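Local structure of LbaCas13a (C2c2) (Lachnospiraceae bacterium, 5W1H) at residues A[243-248]-A[261-266]; A[1054-1059]-A[1364-1369]; A[1298-1303]-A[1335-1340]. The protein binds a mature CRISPR guide RNA (crRNA) and, as an A-cleaving Cas13a enzyme, targets and cuts RNA. All blocks are in the same frame, centred on the assembly; numbering follows the deposited sequence.

Interaction 1: A[243-248]-A[261-266]; sequences IKNMNM and TVSKGG. With nucleotides of chain B.
Asn245, the first residue to leave helical geometry after helix 233-244, turns its side chain toward Lys264, whose CD lies 3.6 Å from Asn245 OD1. Its backbone borders the ribose of C10 of chain B, with Asn245 O 3.3 Å from C4' of that nucleotide; from the other segment Ser263 OG, set anti to the backbone N (chi1 173°), donates to OP1 of A11 of chain B (2.6 Å) while accepting from Gly265 N in an ST turn. Met246 points away from the partner segment, its SD 4.0 Å from N2 of G20 of chain B. A water donates to Met246 O and also to Lys244 O and accepts from Lys264 NZ, so Lys264 is linked through water to two carbonyls at the helix end. Asn247 packs its amide on the methyl of Thr261, ND2 3.3 Å from CG2, and is fixed there: OD1 accepts from Met248 N and Gln251 NE2, ND2 donates to Gln33 OE1. Thr261 OG1 donates to Met248 O (2.7 Å) from above the carbonyl plane. The C10 ribose and A11 phosphate thus lie against the turn after helix 233-244 and the loop before helix 268-287. Strand 22-28 packs on Met246, Asn247 and Met248, helix 486-517 on Met248, and helix 268-287 on Val262.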
loop_
_atom_site.group_PDB
_atom_site.type_symbol
_atom_site.label_atom_id
_atom_site.label_comp_id
_atom_site.label_asym_id
_atom_site.label_seq_id
_atom_site.Cartn_x
_atom_site.Cartn_y
_atom_site.Cartn_z
ATOM N N ILE A 243 0.277 -17.712 21.766
ATOM C CA ILE A 243 -0.543 -16.511 21.628
ATOM C C ILE A 243 -0.430 -15.639 22.870
ATOM O O ILE A 243 -0.287 -14.414 22.774
ATOM C CB ILE A 243 -2.008 -16.895 21.346
ATOM C CG1 ILE A 243 -2.143 -17.523 19.956
ATOM C CG2 ILE A 243 -2.922 -15.681 21.497
ATOM C CD1 ILE A 243 -3.552 -17.972 19.624
ATOM N N LYS A 244 -0.489 -16.251 24.055
ATOM C CA LYS A 244 -0.481 -15.467 25.285
ATOM C C LYS A 244 0.844 -14.743 25.485
ATOM O O LYS A 244 0.878 -13.690 26.129
ATOM C CB LYS A 244 -0.792 -16.367 26.481
ATOM C CG LYS A 244 -1.086 -15.613 27.766
ATOM C CD LYS A 244 -1.425 -16.561 28.908
ATOM C CE LYS A 244 -1.718 -15.790 30.187
ATOM N NZ LYS A 244 -2.058 -16.698 31.316
ATOM N N ASN A 245 1.935 -15.265 24.924
ATOM C CA ASN A 245 3.254 -14.670 25.090
ATOM C C ASN A 245 3.636 -13.712 23.965
ATOM O O ASN A 245 4.781 -13.252 23.931
ATOM C CB ASN A 245 4.313 -15.768 25.216
ATOM C CG ASN A 245 4.467 -16.263 26.639
ATOM O OD1 ASN A 245 5.483 -16.020 27.283
ATOM N ND2 ASN A 245 3.448 -16.943 27.142
ATOM N N MET A 246 2.716 -13.400 23.055
ATOM C CA MET A 246 3.006 -12.430 22.006
ATOM C C MET A 246 3.201 -11.035 22.597
ATOM O O MET A 246 2.707 -10.717 23.681
ATOM C CB MET A 246 1.881 -12.405 20.974
ATOM C CG MET A 246 1.832 -13.630 20.082
ATOM S SD MET A 246 0.619 -13.435 18.767
ATOM C CE MET A 246 -0.786 -12.868 19.721
ATOM N N ASN A 247 3.927 -10.191 21.866
ATOM C CA ASN A 247 4.235 -8.860 22.372
ATOM C C ASN A 247 4.583 -7.933 21.214
ATOM O O ASN A 247 4.741 -8.360 20.067
ATOM C CB ASN A 247 5.378 -8.910 23.392
ATOM C CG ASN A 247 5.236 -7.859 24.478
ATOM O OD1 ASN A 247 4.688 -6.780 24.249
ATOM N ND2 ASN A 247 5.732 -8.170 25.671
ATOM N N MET A 248 4.703 -6.652 21.546
ATOM C CA MET A 248 5.068 -5.599 20.609
ATOM C C MET A 248 6.583 -5.561 20.433
ATOM O O MET A 248 7.326 -6.176 21.202
ATOM C CB MET A 248 4.534 -4.262 21.125
ATOM C CG MET A 248 3.039 -4.265 21.423
ATOM S SD MET A 248 2.059 -4.607 19.949
ATOM C CE MET A 248 2.503 -3.201 18.932
ATOM N N THR A 261 11.707 -5.727 23.006
ATOM C CA THR A 261 11.015 -6.613 23.930
ATOM C C THR A 261 11.706 -7.969 23.997
ATOM O O THR A 261 12.072 -8.546 22.971
ATOM C CB THR A 261 9.559 -6.791 23.499
ATOM O OG1 THR A 261 8.990 -5.505 23.209
ATOM C CG2 THR A 261 8.754 -7.452 24.602
ATOM N N VAL A 262 11.891 -8.470 25.217
ATOM C CA VAL A 262 12.463 -9.790 25.468
ATOM C C VAL A 262 11.359 -10.687 26.010
ATOM O O VAL A 262 10.638 -10.296 26.934
ATOM C CB VAL A 262 13.640 -9.723 26.458
ATOM C CG1 VAL A 262 14.270 -11.099 26.621
ATOM C CG2 VAL A 262 14.675 -8.700 26.005
ATOM N N SER A 263 11.234 -11.886 25.446
ATOM C CA SER A 263 10.206 -12.814 25.897
ATOM C C SER A 263 10.469 -13.275 27.327
ATOM O O SER A 263 11.614 -13.344 27.785
ATOM C CB SER A 263 10.132 -14.029 24.976
ATOM O OG SER A 263 9.251 -15.005 25.515
ATOM N N LYS A 264 9.383 -13.602 28.032
ATOM C CA LYS A 264 9.481 -14.096 29.400
ATOM C C LYS A 264 10.058 -15.504 29.472
ATOM O O LYS A 264 10.513 -15.919 30.542
ATOM C CB LYS A 264 8.102 -14.079 30.063
ATOM C CG LYS A 264 7.197 -12.944 29.602
ATOM C CD LYS A 264 5.723 -13.332 29.712
ATOM C CE LYS A 264 4.806 -12.186 29.290
ATOM N NZ LYS A 264 5.121 -11.670 27.925
ATOM N N GLY A 265 10.044 -16.247 28.371
ATOM C CA GLY A 265 10.566 -17.603 28.407
ATOM C C GLY A 265 9.599 -18.528 29.120
ATOM O O GLY A 265 8.387 -18.504 28.876
ATOM N N GLY A 266 10.133 -19.355 30.016
ATOM C CA GLY A 266 9.348 -20.300 30.789
ATOM C C GLY A 266 9.737 -21.748 30.587
ATOM O O GLY A 266 9.472 -22.580 31.466
ATOM P P C B 10 9.845 -12.444 20.109
ATOM O OP1 C B 10 10.346 -11.995 21.434
ATOM O OP2 C B 10 10.762 -13.065 19.118
ATOM O "O5'" C B 10 8.655 -13.466 20.381
ATOM C "C5'" C B 10 7.671 -13.177 21.362
ATOM C "C4'" C B 10 6.594 -14.229 21.391
ATOM O "O4'" C B 10 5.844 -14.211 20.145
ATOM C "C3'" C B 10 7.062 -15.672 21.498
ATOM O "O3'" C B 10 7.465 -16.052 22.802
ATOM C "C2'" C B 10 5.849 -16.429 20.983
ATOM O "O2'" C B 10 4.816 -16.426 21.957
ATOM C "C1'" C B 10 5.422 -15.525 19.827
ATOM N N1 C B 10 6.067 -15.957 18.566
ATOM C C2 C B 10 5.523 -17.070 17.916
ATOM O O2 C B 10 4.521 -17.623 18.397
ATOM N N3 C B 10 6.086 -17.513 16.773
ATOM C C4 C B 10 7.161 -16.906 16.277
ATOM N N4 C B 10 7.671 -17.395 15.143
ATOM C C5 C B 10 7.752 -15.779 16.921
ATOM C C6 C B 10 7.180 -15.343 18.055
ATOM P P A B 11 8.608 -17.168 22.998
ATOM O OP1 A B 11 8.803 -17.346 24.456
ATOM O OP2 A B 11 9.771 -16.874 22.118
ATOM O "O5'" A B 11 7.959 -18.501 22.419
ATOM C "C5'" A B 11 6.812 -19.082 23.018
ATOM C "C4'" A B 11 6.331 -20.259 22.211
ATOM O "O4'" A B 11 6.011 -19.832 20.860
ATOM C "C3'" A B 11 7.343 -21.374 22.009
ATOM O "O3'" A B 11 7.438 -22.238 23.130
ATOM C "C2'" A B 11 6.828 -22.058 20.751
ATOM O "O2'" A B 11 5.708 -22.878 21.059
ATOM C "C1'" A B 11 6.331 -20.859 19.944
ATOM N N9 A B 11 7.342 -20.353 18.993
ATOM C C8 A B 11 8.049 -19.176 19.054
ATOM N N7 A B 11 8.870 -18.999 18.045
ATOM C C5 A B 11 8.691 -20.136 17.266
ATOM C C6 A B 11 9.273 -20.565 16.058
ATOM N N6 A B 11 10.190 -19.866 15.385
ATOM N N1 A B 11 8.874 -21.754 15.554
ATOM C C2 A B 11 7.951 -22.457 16.223
ATOM N N3 A B 11 7.331 -22.160 17.360
ATOM C C4 A B 11 7.753 -20.975 17.839
ATOM P P G B 20 -0.822 -24.753 13.047
ATOM O OP1 G B 20 -2.153 -25.420 13.020
ATOM O OP2 G B 20 -0.191 -24.263 11.796
ATOM O "O5'" G B 20 -0.929 -23.520 14.052
ATOM C "C5'" G B 20 -1.192 -22.206 13.581
ATOM C "C4'" G B 20 -1.050 -21.197 14.691
ATOM O "O4'" G B 20 0.315 -21.207 15.193
ATOM C "C3'" G B 20 -1.288 -19.745 14.313
ATOM O "O3'" G B 20 -2.659 -19.398 14.237
ATOM C "C2'" G B 20 -0.519 -18.997 15.392
ATOM O "O2'" G B 20 -1.238 -18.993 16.616
ATOM C "C1'" G B 20 0.706 -19.895 15.549
ATOM N N9 G B 20 1.777 -19.462 14.636
ATOM C C8 G B 20 2.221 -20.089 13.496
ATOM N N7 G B 20 3.174 -19.429 12.894
ATOM C C5 G B 20 3.364 -18.299 13.679
ATOM C C6 G B 20 4.263 -17.210 13.536
ATOM O O6 G B 20 5.102 -17.017 12.654
ATOM N N1 G B 20 4.112 -16.279 14.563
ATOM C C2 G B 20 3.217 -16.380 15.596
ATOM N N2 G B 20 3.221 -15.378 16.491
ATOM N N3 G B 20 2.371 -17.389 15.736
ATOM C C4 G B 20 2.504 -18.302 14.755
HETATM O O HOH W 1 2.401 -11.455 26.104
#

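Interaction 2: A[1054-1059]-A[1364-1369]; sequences EKITDR and IRLLFY
A bend at chi3 (-97°) turns the guanidinium of Arg1365 across the end of helix 1050-1056, while Tyr1369, with CG trans to the backbone N (chi1 -168°), swings its ring back beside Lys1055. Two long polar side chains from one helix end therefore grip the last turn of another.

The guanidinium lies against backbone. Ile1056 O and Thr1057 N sit over one of its faces, and although Ile1056 O comes within 3.3 Å of Arg1365 NE, the angle is too poor for a hydrogen bond; that carbonyl is instead bonded by Ser1362 OG. The guanidinium's one charged contact across the segments is through NH2 of Arg1365, which reaches OD1 of Asp1058 at 2.8 Å in a salt bridge whose hydrogen bond is bent and weak. The side chains cross nearly at right angles, with carboxylate and guanidinium planes 37° apart, which is not the flat two-pronged pairing.

Lys1055 crosses the tyrosine at a slant. Its CB rests over the face of the Tyr1369 ring, 3.9 Å from the centroid, in a CH-pi contact; CD follows at 3.4 Å from CE1 of that ring, and NZ donates to Tyr1369 OH (3.1 Å). Beside these polar arms Ile1056 packs inward, its CG2 3.8 Å from CA of Leu1366, and both residues continue onto helix 1106-1145.

The chemistry is that of a helix end met by positive charge: carbonyls and a carboxylate gathered near one guanidinium probably stabilise it electrostatically. With Asp1058 exposed and its hydrogen bond bent and weak, the salt bridge probably adds only modestly to packing that is close and buried at Ile1056.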
loop_
_atom_site.group_PDB
_atom_site.type_symbol
_atom_site.label_atom_id
_atom_site.label_comp_id
_atom_site.label_asym_id
_atom_site.label_seq_id
_atom_site.Cartn_x
_atom_site.Cartn_y
_atom_site.Cartn_z
ATOM N N GLU A 1054 3.121 14.299 -25.107
ATOM C CA GLU A 1054 3.514 14.284 -26.513
ATOM C C GLU A 1054 4.497 13.160 -26.802
ATOM O O GLU A 1054 4.458 12.552 -27.879
ATOM C CB GLU A 1054 4.116 15.632 -26.905
ATOM C CG GLU A 1054 3.112 16.768 -26.952
ATOM C CD GLU A 1054 3.777 18.123 -26.870
ATOM O OE1 GLU A 1054 4.997 18.167 -26.617
ATOM O OE2 GLU A 1054 3.082 19.143 -27.053
ATOM N N LYS A 1055 5.383 12.861 -25.851
ATOM C CA LYS A 1055 6.432 11.880 -26.084
ATOM C C LYS A 1055 5.940 10.441 -25.996
ATOM O O LYS A 1055 6.605 9.543 -26.524
ATOM C CB LYS A 1055 7.579 12.106 -25.093
ATOM C CG LYS A 1055 8.365 13.392 -25.351
ATOM C CD LYS A 1055 9.235 13.773 -24.160
ATOM C CE LYS A 1055 9.950 15.102 -24.385
ATOM N NZ LYS A 1055 10.857 15.070 -25.571
ATOM N N ILE A 1056 4.795 10.196 -25.357
ATOM C CA ILE A 1056 4.306 8.834 -25.159
ATOM C C ILE A 1056 3.068 8.514 -25.983
ATOM O O ILE A 1056 2.640 7.348 -25.992
ATOM C CB ILE A 1056 4.028 8.541 -23.669
ATOM C CG1 ILE A 1056 2.879 9.414 -23.161
ATOM C CG2 ILE A 1056 5.282 8.752 -22.844
ATOM C CD1 ILE A 1056 1.992 8.717 -22.150
ATOM N N THR A 1057 2.475 9.492 -26.664
ATOM C CA THR A 1057 1.269 9.267 -27.446
ATOM C C THR A 1057 1.467 9.746 -28.877
ATOM O O THR A 1057 2.399 10.493 -29.186
ATOM C CB THR A 1057 0.049 9.981 -26.842
ATOM O OG1 THR A 1057 0.276 11.395 -26.833
ATOM C CG2 THR A 1057 -0.210 9.502 -25.424
ATOM N N ASP A 1058 0.568 9.297 -29.747
ATOM C CA ASP A 1058 0.470 9.772 -31.118
ATOM C C ASP A 1058 -0.745 10.681 -31.239
ATOM O O ASP A 1058 -1.779 10.435 -30.611
ATOM C CB ASP A 1058 0.351 8.604 -32.104
ATOM C CG ASP A 1058 1.563 7.691 -32.082
ATOM O OD1 ASP A 1058 2.685 8.189 -31.849
ATOM O OD2 ASP A 1058 1.392 6.473 -32.300
ATOM N N ARG A 1059 -0.615 11.733 -32.043
ATOM C CA ARG A 1059 -1.703 12.681 -32.217
ATOM C C ARG A 1059 -2.912 12.018 -32.869
ATOM O O ARG A 1059 -2.785 11.102 -33.686
ATOM C CB ARG A 1059 -1.248 13.868 -33.067
ATOM C CG ARG A 1059 -0.325 14.831 -32.347
ATOM C CD ARG A 1059 -0.264 16.163 -33.070
ATOM N NE ARG A 1059 0.379 16.048 -34.376
ATOM C CZ ARG A 1059 0.427 17.026 -35.276
ATOM N NH1 ARG A 1059 -0.137 18.199 -35.018
ATOM N NH2 ARG A 1059 1.037 16.827 -36.438
ATOM N N ILE A 1364 3.955 1.178 -22.711
ATOM C CA ILE A 1364 5.369 0.828 -22.831
ATOM C C ILE A 1364 6.217 2.084 -22.981
ATOM O O ILE A 1364 7.262 2.230 -22.335
ATOM C CB ILE A 1364 5.582 -0.151 -23.998
ATOM C CG1 ILE A 1364 5.085 -1.542 -23.604
ATOM C CG2 ILE A 1364 7.047 -0.190 -24.395
ATOM C CD1 ILE A 1364 5.077 -2.538 -24.734
ATOM N N ARG A 1365 5.775 3.017 -23.828
ATOM C CA ARG A 1365 6.507 4.271 -23.983
ATOM C C ARG A 1365 6.550 5.046 -22.672
ATOM O O ARG A 1365 7.577 5.642 -22.324
ATOM C CB ARG A 1365 5.871 5.117 -25.086
ATOM C CG ARG A 1365 5.927 4.473 -26.461
ATOM C CD ARG A 1365 6.003 5.534 -27.545
ATOM N NE ARG A 1365 4.709 5.836 -28.140
ATOM C CZ ARG A 1365 4.445 6.950 -28.815
ATOM N NH1 ARG A 1365 5.382 7.878 -28.967
ATOM N NH2 ARG A 1365 3.240 7.143 -29.331
ATOM N N LEU A 1366 5.443 5.041 -21.930
ATOM C CA LEU A 1366 5.411 5.684 -20.621
ATOM C C LEU A 1366 6.471 5.103 -19.694
ATOM O O LEU A 1366 7.156 5.843 -18.975
ATOM C CB LEU A 1366 4.010 5.534 -20.024
ATOM C CG LEU A 1366 3.685 6.032 -18.620
ATOM C CD1 LEU A 1366 2.231 6.469 -18.572
ATOM C CD2 LEU A 1366 3.930 4.930 -17.615
ATOM N N LEU A 1367 6.632 3.779 -19.705
ATOM C CA LEU A 1367 7.568 3.128 -18.796
ATOM C C LEU A 1367 9.017 3.266 -19.245
ATOM O O LEU A 1367 9.915 3.325 -18.398
ATOM C CB LEU A 1367 7.214 1.646 -18.654
ATOM C CG LEU A 1367 5.877 1.300 -17.992
ATOM C CD1 LEU A 1367 5.570 -0.180 -18.163
ATOM C CD2 LEU A 1367 5.905 1.668 -16.523
ATOM N N PHE A 1368 9.268 3.321 -20.557
ATOM C CA PHE A 1368 10.625 3.205 -21.082
ATOM C C PHE A 1368 11.239 4.520 -21.550
ATOM O O PHE A 1368 12.471 4.627 -21.559
ATOM C CB PHE A 1368 10.659 2.211 -22.252
ATOM C CG PHE A 1368 10.773 0.768 -21.826
ATOM C CD1 PHE A 1368 12.015 0.203 -21.581
ATOM C CD2 PHE A 1368 9.641 -0.018 -21.678
ATOM C CE1 PHE A 1368 12.127 -1.120 -21.196
ATOM C CE2 PHE A 1368 9.746 -1.343 -21.291
ATOM C CZ PHE A 1368 10.992 -1.895 -21.048
ATOM N N TYR A 1369 10.431 5.502 -21.952
ATOM C CA TYR A 1369 10.981 6.741 -22.490
ATOM C C TYR A 1369 11.989 7.342 -21.511
ATOM O O TYR A 1369 11.704 7.440 -20.312
ATOM C CB TYR A 1369 9.865 7.751 -22.773
ATOM C CG TYR A 1369 10.339 8.930 -23.590
ATOM C CD1 TYR A 1369 10.886 10.049 -22.976
ATOM C CD2 TYR A 1369 10.268 8.908 -24.975
ATOM C CE1 TYR A 1369 11.338 11.118 -23.719
ATOM C CE2 TYR A 1369 10.714 9.975 -25.729
ATOM C CZ TYR A 1369 11.250 11.077 -25.095
ATOM O OH TYR A 1369 11.699 12.144 -25.836
#

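Interaction 3: A[1298-1303]-A[1335-1340]; sequences NVRFEF and GVYSEQ. With nucleotides of chain B.
Asn1298 and Tyr1337 form an antiparallel hydrogen-bonded pair, with Asn1298 N giving to Tyr1337 O (2.8 Å) and Tyr1337 N giving back to Asn1298 O (2.9 Å). The next bond along joins Arg1300 N to Gly1335 O, while Val1299 and Val1336 form the non-hydrogen-bonded pair between, their methyls meeting on the other sheet face.

The asparagine also uses its side chain in full. ND2 donates to OE1 of Glu1339 at 2.7 Å; OE1 lies near the amide plane but is met from above its own carboxylate plane, and Glu1339 OE2 is bonded in turn by Ala829 N. Asn1298 OD1 forms a weak hydrogen bond with Tyr1289 OH. Tyr1337 CG sits between backbone N and carbonyl carbon (chi1 62°), which lays the ring against Asn1298: amide and ring stack, their planes 5° apart, with Asn1298 CB 3.5 Å from the ring centroid. Arg1300 crosses the ring at about a right angle, NH2 3.3 Å from Tyr1337 CE1; it has a long, weak ion pair with Glu1380.

Farther along the strand Phe1303 turns to the guide RNA: its CE1 is 3.3 Å from N7 of A4 of chain B, the base lying over a ring face, and its CB is 3.4 Å from O4' of G3 of chain B. Phe1301 meets A4 N1 at its ring edge. An alanine at Phe1303, without the ring, would probably leave the A4 adenine without this aromatic neighbour and freer to shift.

Each buried polar group of the Asn1298-Glu1339 pair is met by a bond from the other or from outside, which probably limits its freedom to turn, and the same strand carries aromatics to the RNA.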
loop_
_atom_site.group_PDB
_atom_site.type_symbol
_atom_site.label_atom_id
_atom_site.label_comp_id
_atom_site.label_asym_id
_atom_site.label_seq_id
_atom_site.Cartn_x
_atom_site.Cartn_y
_atom_site.Cartn_z
ATOM N N ASN A 1298 -0.750 -6.254 -17.937
ATOM C CA ASN A 1298 0.081 -7.271 -17.310
ATOM C C ASN A 1298 1.493 -7.177 -17.869
ATOM O O ASN A 1298 1.684 -7.211 -19.089
ATOM C CB ASN A 1298 -0.488 -8.667 -17.563
ATOM C CG ASN A 1298 -0.496 -9.526 -16.320
ATOM O OD1 ASN A 1298 0.557 -9.891 -15.796
ATOM N ND2 ASN A 1298 -1.687 -9.862 -15.843
ATOM N N VAL A 1299 2.478 -7.051 -16.982
ATOM C CA VAL A 1299 3.873 -6.972 -17.395
ATOM C C VAL A 1299 4.652 -8.096 -16.725
ATOM O O VAL A 1299 4.346 -8.515 -15.604
ATOM C CB VAL A 1299 4.505 -5.596 -17.077
ATOM C CG1 VAL A 1299 3.669 -4.475 -17.677
ATOM C CG2 VAL A 1299 4.683 -5.405 -15.576
ATOM N N ARG A 1300 5.656 -8.600 -17.436
ATOM C CA ARG A 1300 6.546 -9.636 -16.930
ATOM C C ARG A 1300 7.932 -9.029 -16.764
ATOM O O ARG A 1300 8.565 -8.637 -17.752
ATOM C CB ARG A 1300 6.591 -10.842 -17.870
ATOM C CG ARG A 1300 5.252 -11.532 -18.089
ATOM C CD ARG A 1300 5.401 -12.677 -19.088
ATOM N NE ARG A 1300 4.137 -13.046 -19.723
ATOM C CZ ARG A 1300 3.491 -14.188 -19.506
ATOM N NH1 ARG A 1300 3.989 -15.086 -18.665
ATOM N NH2 ARG A 1300 2.348 -14.437 -20.135
ATOM N N PHE A 1301 8.398 -8.955 -15.521
ATOM C CA PHE A 1301 9.646 -8.282 -15.214
ATOM C C PHE A 1301 10.845 -9.142 -15.583
ATOM O O PHE A 1301 10.778 -10.376 -15.611
ATOM C CB PHE A 1301 9.721 -7.931 -13.729
ATOM C CG PHE A 1301 8.857 -6.773 -13.332
ATOM C CD1 PHE A 1301 8.747 -5.659 -14.146
ATOM C CD2 PHE A 1301 8.154 -6.799 -12.138
ATOM C CE1 PHE A 1301 7.952 -4.591 -13.778
ATOM C CE2 PHE A 1301 7.359 -5.734 -11.762
ATOM C CZ PHE A 1301 7.256 -4.628 -12.585
ATOM N N GLU A 1302 11.951 -8.468 -15.865
ATOM C CA GLU A 1302 13.239 -9.106 -16.062
ATOM C C GLU A 1302 14.256 -8.286 -15.289
ATOM O O GLU A 1302 14.324 -7.065 -15.459
ATOM C CB GLU A 1302 13.591 -9.180 -17.548
ATOM C CG GLU A 1302 14.713 -10.132 -17.898
ATOM C CD GLU A 1302 14.768 -10.411 -19.388
ATOM O OE1 GLU A 1302 14.003 -11.279 -19.861
ATOM O OE2 GLU A 1302 15.557 -9.745 -20.092
ATOM N N PHE A 1303 15.017 -8.942 -14.422
ATOM C CA PHE A 1303 15.968 -8.262 -13.553
ATOM C C PHE A 1303 17.363 -8.423 -14.141
ATOM O O PHE A 1303 17.928 -9.522 -14.130
ATOM C CB PHE A 1303 15.883 -8.806 -12.132
ATOM C CG PHE A 1303 14.642 -8.369 -11.401
ATOM C CD1 PHE A 1303 13.418 -8.962 -11.671
ATOM C CD2 PHE A 1303 14.697 -7.348 -10.467
ATOM C CE1 PHE A 1303 12.269 -8.552 -11.009
ATOM C CE2 PHE A 1303 13.553 -6.935 -9.800
ATOM C CZ PHE A 1303 12.340 -7.537 -10.076
ATOM N N GLY A 1335 6.349 -9.620 -23.178
ATOM C CA GLY A 1335 6.520 -9.085 -21.840
ATOM C C GLY A 1335 5.343 -8.265 -21.348
ATOM O O GLY A 1335 5.224 -8.006 -20.148
ATOM N N VAL A 1336 4.468 -7.846 -22.262
ATOM C CA VAL A 1336 3.309 -7.020 -21.938
ATOM C C VAL A 1336 2.085 -7.614 -22.620
ATOM O O VAL A 1336 2.108 -7.872 -23.829
ATOM C CB VAL A 1336 3.504 -5.555 -22.377
ATOM C CG1 VAL A 1336 2.229 -4.750 -22.123
ATOM C CG2 VAL A 1336 4.689 -4.925 -21.652
ATOM N N TYR A 1337 1.018 -7.823 -21.852
ATOM C CA TYR A 1337 -0.240 -8.266 -22.433
ATOM C C TYR A 1337 -1.398 -7.695 -21.629
ATOM O O TYR A 1337 -1.267 -7.404 -20.437
ATOM C CB TYR A 1337 -0.339 -9.796 -22.509
ATOM C CG TYR A 1337 -0.307 -10.530 -21.182
ATOM C CD1 TYR A 1337 0.897 -10.918 -20.610
ATOM C CD2 TYR A 1337 -1.484 -10.870 -20.524
ATOM C CE1 TYR A 1337 0.932 -11.602 -19.408
ATOM C CE2 TYR A 1337 -1.459 -11.556 -19.321
ATOM C CZ TYR A 1337 -0.248 -11.921 -18.770
ATOM O OH TYR A 1337 -0.217 -12.601 -17.573
ATOM N N SER A 1338 -2.529 -7.529 -22.303
ATOM C CA SER A 1338 -3.709 -6.962 -21.676
ATOM C C SER A 1338 -4.466 -8.023 -20.893
ATOM O O SER A 1338 -4.517 -9.193 -21.277
ATOM C CB SER A 1338 -4.633 -6.347 -22.728
ATOM O OG SER A 1338 -5.884 -5.992 -22.162
ATOM N N GLU A 1339 -5.047 -7.604 -19.774
ATOM C CA GLU A 1339 -6.049 -8.422 -19.115
ATOM C C GLU A 1339 -7.251 -8.606 -20.033
ATOM O O GLU A 1339 -7.573 -7.742 -20.853
ATOM C CB GLU A 1339 -6.493 -7.776 -17.803
ATOM C CG GLU A 1339 -5.454 -7.826 -16.705
ATOM C CD GLU A 1339 -5.176 -9.237 -16.238
ATOM O OE1 GLU A 1339 -4.194 -9.843 -16.717
ATOM O OE2 GLU A 1339 -5.949 -9.745 -15.398
ATOM N N GLN A 1340 -7.913 -9.748 -19.893
ATOM C CA GLN A 1340 -9.121 -10.043 -20.651
ATOM C C GLN A 1340 -10.347 -9.672 -19.829
ATOM O O GLN A 1340 -10.418 -9.965 -18.632
ATOM C CB GLN A 1340 -9.186 -11.526 -21.026
ATOM C CG GLN A 1340 -7.902 -12.090 -21.610
ATOM C CD GLN A 1340 -7.921 -12.154 -23.123
ATOM O OE1 GLN A 1340 -8.785 -11.563 -23.770
ATOM N NE2 GLN A 1340 -6.970 -12.886 -23.696
ATOM P P A B 4 15.209 -13.225 -7.196
ATOM O OP1 A B 4 16.495 -13.479 -6.491
ATOM O OP2 A B 4 14.404 -14.375 -7.679
ATOM O "O5'" A B 4 14.282 -12.368 -6.225
ATOM C "C5'" A B 4 14.839 -11.375 -5.376
ATOM C "C4'" A B 4 13.873 -10.241 -5.159
ATOM O "O4'" A B 4 13.641 -9.559 -6.417
ATOM C "C3'" A B 4 12.485 -10.647 -4.693
ATOM O "O3'" A B 4 12.415 -10.866 -3.296
ATOM C "C2'" A B 4 11.617 -9.498 -5.186
ATOM O "O2'" A B 4 11.762 -8.366 -4.340
ATOM C "C1'" A B 4 12.288 -9.177 -6.520
ATOM N N9 A B 4 11.700 -9.910 -7.659
ATOM C C8 A B 4 12.328 -10.843 -8.449
ATOM N N7 A B 4 11.577 -11.324 -9.410
ATOM C C5 A B 4 10.374 -10.651 -9.245
ATOM C C6 A B 4 9.162 -10.708 -9.954
ATOM N N6 A B 4 8.967 -11.508 -11.008
ATOM N N1 A B 4 8.155 -9.908 -9.537
ATOM C C2 A B 4 8.363 -9.110 -8.479
ATOM N N3 A B 4 9.456 -8.968 -7.731
ATOM C C4 A B 4 10.437 -9.771 -8.177
ATOM P P G B 3 18.027 -8.895 -5.514
ATOM O OP1 G B 3 16.757 -8.723 -4.759
ATOM O OP2 G B 3 19.192 -9.539 -4.861
ATOM O "O5'" G B 3 17.721 -9.741 -6.825
ATOM C "C5'" G B 3 16.724 -9.336 -7.750
ATOM C "C4'" G B 3 16.740 -10.218 -8.971
ATOM O "O4'" G B 3 17.949 -9.978 -9.737
ATOM C "C3'" G B 3 16.758 -11.718 -8.707
ATOM O "O3'" G B 3 15.467 -12.239 -8.440
ATOM C "C2'" G B 3 17.375 -12.269 -9.987
ATOM O "O2'" G B 3 16.410 -12.296 -11.026
ATOM C "C1'" G B 3 18.404 -11.184 -10.315
ATOM N N9 G B 3 19.732 -11.502 -9.756
ATOM C C8 G B 3 20.200 -11.151 -8.510
ATOM N N7 G B 3 21.410 -11.581 -8.274
ATOM C C5 G B 3 21.770 -12.256 -9.435
ATOM C C6 G B 3 22.973 -12.937 -9.765
ATOM O O6 G B 3 23.995 -13.079 -9.083
ATOM N N1 G B 3 22.919 -13.487 -11.040
ATOM C C2 G B 3 21.844 -13.398 -11.891
ATOM N N2 G B 3 21.994 -13.999 -13.080
ATOM N N3 G B 3 20.713 -12.771 -11.595
ATOM C C4 G B 3 20.743 -12.225 -10.358
#

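Overall arrangement
Along the chain, interaction 1 closes first; interaction 3 then lies nested inside the long loop closed by interaction 2. The first stands apart in the amino-terminal part of the chain, its centre about 54 Å from that of interaction 2, on the opposite side of the chain's centre, and about 44 Å from that of interaction 3. The other two are neighbours, about 17 Å between centres, and they touch: Ile1364 of helix 1357-1368 packs on Val1336 of the sheet that includes strands 1297-1310 and 1336-1344. Interactions 1 and 3 contact different nucleotides of one crRNA, so the guide bridges distant parts of the protein, whereas interaction 2, its nearest atom about 13 Å from the RNA, is packing behind the sheet.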